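Local coordinates for protein probable L,D-transpeptidase 3 (PDB 6D4K) that is a probable L,D-transpeptidase of the mycobacterial cell wall, which may anchor proteins to peptidoglycan and is covalently modified by the beta-lactam faropenem, at residues 128-139 against 237-247. Residues are numbered along the deposited sequence; the frame is centred on the assembly and turned at random.
Sequences FTVSIDGVEEGP and ISLSREDAEWY
W246, with G138 and the ring of P139, illustrates how a chain leaving a hairpin can be held by one indole. G138 CA stands 3.6 Å from the centroid of the six-membered ring, only 7° off its normal, a CH-pi contact over the face. P139 CD lies over the same face, above the five-membered ring, while P139 CB reaches 3.5 Å from W246 CD1. The far rim of the indole is occupied as well: V130 CG1 meets it at the edge, in plane, 3.7 Å from W246 CZ3, and the I132 side chain meets W246 head on, CD1 nearing CH2.

A second aromatic contact lies deeper. F128 and Y247 form a T-shaped pair, centroids 5.0 Å apart and planes at 83°, with F128 CE2 over the centre of the tyrosine ring. With CG anti to the backbone N, the phenyl swings beside its own carbonyl carbon and is carried toward Y247. L239 CD2 packs on F128 CB at 3.8 Å, and I237 CG2 approaches F128 CD1.

Strand 127-132 and helix 241-250 belong to the YkuD-type catalytic domain, and here the helix lies against the mixed sheet, the axes of 128-132 and 241-247 running at 31°. I237 directly follows C236, the predicted nucleophile, which binds the acetyl group of faropenem covalently. Strand 237-239 runs parallel to 216-219, which carries H218, the predicted proton donor/acceptor; the side chains of I237 and H218 are about 6 Å apart.

Further out, the type I' turn from I132 to V135 reverses the chain, and E137 N bonds to V130 O, setting G138 and P139 beside the indole. S240 N-caps the helix, its OG accepting from D243 N at 3.0 Å, while V257 and V217 add to the packing around Y247.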
loop_
_atom_site.group_PDB
_atom_site.type_symbol
_atom_site.label_atom_id
_atom_site.label_comp_id
_atom_site.label_asym_id
_atom_site.label_seq_id
_atom_site.Cartn_x
_atom_site.Cartn_y
_atom_site.Cartn_z
ATOM N N PHE A 128 0.194 14.539 -0.626
ATOM C CA PHE A 128 0.649 13.245 -0.144
ATOM C C PHE A 128 1.857 13.537 0.726
ATOM O O PHE A 128 2.862 14.053 0.233
ATOM C CB PHE A 128 1.021 12.338 -1.322
ATOM C CG PHE A 128 1.326 10.915 -0.942
ATOM C CD1 PHE A 128 0.334 10.094 -0.437
ATOM C CD2 PHE A 128 2.590 10.382 -1.143
ATOM C CE1 PHE A 128 0.596 8.783 -0.110
ATOM C CE2 PHE A 128 2.862 9.061 -0.825
ATOM C CZ PHE A 128 1.861 8.262 -0.303
ATOM N N THR A 129 1.751 13.241 2.017
ATOM C CA THR A 129 2.782 13.581 2.987
ATOM C C THR A 129 3.530 12.317 3.373
ATOM O O THR A 129 2.922 11.358 3.858
ATOM C CB THR A 129 2.160 14.223 4.226
ATOM O OG1 THR A 129 1.386 15.368 3.837
ATOM C CG2 THR A 129 3.250 14.640 5.214
ATOM N N VAL A 130 4.846 12.318 3.175
ATOM C CA VAL A 130 5.673 11.155 3.470
ATOM C C VAL A 130 6.502 11.448 4.708
ATOM O O VAL A 130 7.134 12.505 4.811
ATOM C CB VAL A 130 6.575 10.774 2.280
ATOM C CG1 VAL A 130 7.430 9.564 2.628
ATOM C CG2 VAL A 130 5.746 10.510 1.047
ATOM N N SER A 131 6.526 10.500 5.631
ATOM C CA SER A 131 7.410 10.577 6.778
ATOM C C SER A 131 8.219 9.293 6.884
ATOM O O SER A 131 7.761 8.207 6.502
ATOM C CB SER A 131 6.640 10.819 8.078
ATOM O OG SER A 131 5.711 9.785 8.308
ATOM N N ILE A 132 9.428 9.435 7.409
ATOM C CA ILE A 132 10.333 8.324 7.640
ATOM C C ILE A 132 10.643 8.326 9.134
ATOM O O ILE A 132 11.231 9.286 9.657
ATOM C CB ILE A 132 11.608 8.435 6.784
ATOM C CG1 ILE A 132 11.238 8.487 5.296
ATOM C CG2 ILE A 132 12.533 7.262 7.049
ATOM C CD1 ILE A 132 12.420 8.611 4.364
ATOM N N ASP A 133 10.191 7.282 9.832
ATOM C CA ASP A 133 10.324 7.194 11.285
ATOM C C ASP A 133 9.797 8.453 11.969
ATOM O O ASP A 133 10.402 8.977 12.910
ATOM C CB ASP A 133 11.758 6.860 11.695
ATOM C CG ASP A 133 12.215 5.510 11.152
ATOM O OD1 ASP A 133 11.453 4.529 11.266
ATOM O OD2 ASP A 133 13.334 5.437 10.603
ATOM N N GLY A 134 8.664 8.960 11.475
ATOM C CA GLY A 134 7.993 10.089 12.088
ATOM C C GLY A 134 8.430 11.448 11.586
ATOM O O GLY A 134 7.771 12.450 11.904
ATOM N N VAL A 135 9.518 11.514 10.823
ATOM C CA VAL A 135 10.084 12.771 10.341
ATOM C C VAL A 135 9.673 12.956 8.888
ATOM O O VAL A 135 10.045 12.157 8.020
ATOM C CB VAL A 135 11.613 12.775 10.478
ATOM C CG1 VAL A 135 12.173 14.074 9.941
ATOM C CG2 VAL A 135 12.020 12.565 11.946
ATOM N N GLU A 136 8.915 14.007 8.616
ATOM C CA GLU A 136 8.500 14.282 7.249
ATOM C C GLU A 136 9.715 14.615 6.391
ATOM O O GLU A 136 10.572 15.406 6.793
ATOM C CB GLU A 136 7.517 15.453 7.239
ATOM C CG GLU A 136 6.158 15.138 7.844
ATOM C CD GLU A 136 6.174 15.042 9.360
ATOM O OE1 GLU A 136 7.123 15.558 9.992
ATOM O OE2 GLU A 136 5.230 14.447 9.920
ATOM N N GLU A 137 9.796 13.998 5.209
ATOM C CA GLU A 137 10.941 14.173 4.331
ATOM C C GLU A 137 10.529 13.914 2.888
ATOM O O GLU A 137 9.640 13.109 2.611
ATOM C CB GLU A 137 12.085 13.233 4.727
ATOM C CG GLU A 137 13.378 13.506 3.994
ATOM C CD GLU A 137 14.417 12.430 4.216
ATOM O OE1 GLU A 137 14.137 11.468 4.962
ATOM O OE2 GLU A 137 15.515 12.546 3.638
ATOM N N GLY A 138 11.197 14.608 1.969
ATOM C CA GLY A 138 10.984 14.426 0.550
ATOM C C GLY A 138 12.274 14.633 -0.220
ATOM O O GLY A 138 13.342 14.832 0.366
ATOM N N PRO A 139 12.204 14.597 -1.549
ATOM C CA PRO A 139 13.418 14.762 -2.363
ATOM C C PRO A 139 13.885 16.207 -2.366
ATOM O O PRO A 139 13.117 17.120 -2.036
ATOM C CB PRO A 139 12.958 14.339 -3.765
ATOM C CG PRO A 139 11.491 14.638 -3.774
ATOM C CD PRO A 139 11.004 14.378 -2.376
ATOM N N ILE A 237 -3.574 7.757 -6.533
ATOM C CA ILE A 237 -2.907 8.915 -5.947
ATOM C C ILE A 237 -1.784 9.319 -6.894
ATOM O O ILE A 237 -0.784 8.609 -7.025
ATOM C CB ILE A 237 -2.367 8.592 -4.549
ATOM C CG1 ILE A 237 -3.522 8.300 -3.586
ATOM C CG2 ILE A 237 -1.451 9.716 -4.047
ATOM C CD1 ILE A 237 -3.112 7.495 -2.372
ATOM N N SER A 238 -1.951 10.461 -7.557
ATOM C CA SER A 238 -1.054 10.885 -8.621
ATOM C C SER A 238 0.023 11.798 -8.051
ATOM O O SER A 238 -0.284 12.721 -7.293
ATOM C CB SER A 238 -1.843 11.662 -9.674
ATOM O OG SER A 238 -2.758 10.823 -10.353
ATOM N N LEU A 239 1.275 11.555 -8.441
ATOM C CA LEU A 239 2.406 12.383 -8.041
ATOM C C LEU A 239 3.212 12.769 -9.273
ATOM O O LEU A 239 3.065 12.183 -10.347
ATOM C CB LEU A 239 3.331 11.634 -7.068
ATOM C CG LEU A 239 2.744 11.108 -5.756
ATOM C CD1 LEU A 239 3.778 10.286 -5.005
ATOM C CD2 LEU A 239 2.243 12.261 -4.895
ATOM N N SER A 240 4.079 13.769 -9.108
ATOM C CA SER A 240 5.064 14.057 -10.141
ATOM C C SER A 240 6.034 12.884 -10.256
ATOM O O SER A 240 6.153 12.059 -9.350
ATOM C CB SER A 240 5.846 15.330 -9.803
ATOM O OG SER A 240 6.762 15.103 -8.740
ATOM N N ARG A 241 6.742 12.812 -11.388
ATOM C CA ARG A 241 7.718 11.735 -11.556
ATOM C C ARG A 241 8.779 11.774 -10.463
ATOM O O ARG A 241 9.150 10.732 -9.909
ATOM C CB ARG A 241 8.373 11.796 -12.938
ATOM C CG ARG A 241 9.200 10.553 -13.247
ATOM C CD ARG A 241 10.172 10.753 -14.404
ATOM N NE ARG A 241 10.675 9.471 -14.899
ATOM C CZ ARG A 241 11.730 8.829 -14.402
ATOM N NH1 ARG A 241 12.409 9.342 -13.384
ATOM N NH2 ARG A 241 12.102 7.666 -14.922
ATOM N N GLU A 242 9.260 12.971 -10.125
ATOM C CA GLU A 242 10.330 13.099 -9.140
ATOM C C GLU A 242 9.848 12.732 -7.738
ATOM O O GLU A 242 10.561 12.052 -6.990
ATOM C CB GLU A 242 10.900 14.516 -9.165
ATOM C CG GLU A 242 11.618 14.881 -10.467
ATOM C CD GLU A 242 10.666 15.261 -11.601
ATOM O OE1 GLU A 242 9.487 15.562 -11.316
ATOM O OE2 GLU A 242 11.100 15.261 -12.775
ATOM N N ASP A 243 8.640 13.167 -7.363
ATOM C CA ASP A 243 8.108 12.801 -6.051
ATOM C C ASP A 243 7.790 11.312 -5.987
ATOM O O ASP A 243 8.070 10.660 -4.972
ATOM C CB ASP A 243 6.876 13.644 -5.710
ATOM C CG ASP A 243 7.233 15.061 -5.276
ATOM O OD1 ASP A 243 8.402 15.302 -4.909
ATOM O OD2 ASP A 243 6.339 15.936 -5.292
ATOM N N ALA A 244 7.222 10.756 -7.068
ATOM C CA ALA A 244 6.942 9.320 -7.123
ATOM C C ALA A 244 8.219 8.492 -7.033
ATOM O O ALA A 244 8.244 7.454 -6.362
ATOM C CB ALA A 244 6.175 8.985 -8.406
ATOM N N GLU A 245 9.281 8.916 -7.725
ATOM C CA GLU A 245 10.529 8.161 -7.699
ATOM C C GLU A 245 11.094 8.085 -6.289
ATOM O O GLU A 245 11.507 7.012 -5.829
ATOM C CB GLU A 245 11.546 8.793 -8.651
ATOM C CG GLU A 245 12.944 8.217 -8.529
ATOM C CD GLU A 245 13.953 8.964 -9.370
ATOM O OE1 GLU A 245 14.963 8.348 -9.759
ATOM O OE2 GLU A 245 13.738 10.166 -9.642
ATOM N N TRP A 246 11.096 9.217 -5.583
ATOM C CA TRP A 246 11.632 9.278 -4.229
ATOM C C TRP A 246 10.807 8.423 -3.275
ATOM O O TRP A 246 11.357 7.627 -2.507
ATOM C CB TRP A 246 11.665 10.738 -3.773
ATOM C CG TRP A 246 12.394 10.946 -2.513
ATOM C CD1 TRP A 246 13.719 11.241 -2.370
ATOM C CD2 TRP A 246 11.854 10.863 -1.199
ATOM N NE1 TRP A 246 14.032 11.360 -1.046
ATOM C CE2 TRP A 246 12.907 11.124 -0.302
ATOM C CE3 TRP A 246 10.579 10.601 -0.689
ATOM C CZ2 TRP A 246 12.726 11.121 1.080
ATOM C CZ3 TRP A 246 10.402 10.596 0.680
ATOM C CH2 TRP A 246 11.469 10.854 1.547
ATOM N N TYR A 247 9.481 8.543 -3.331
ATOM C CA TYR A 247 8.627 7.717 -2.477
ATOM C C TYR A 247 8.791 6.230 -2.795
ATOM O O TYR A 247 8.911 5.398 -1.892
ATOM C CB TYR A 247 7.167 8.138 -2.644
ATOM C CG TYR A 247 6.222 7.227 -1.915
ATOM C CD1 TYR A 247 5.270 6.488 -2.607
ATOM C CD2 TYR A 247 6.264 7.121 -0.530
ATOM C CE1 TYR A 247 4.386 5.657 -1.942
ATOM C CE2 TYR A 247 5.387 6.288 0.144
ATOM C CZ TYR A 247 4.443 5.563 -0.567
ATOM O OH TYR A 247 3.573 4.724 0.104
#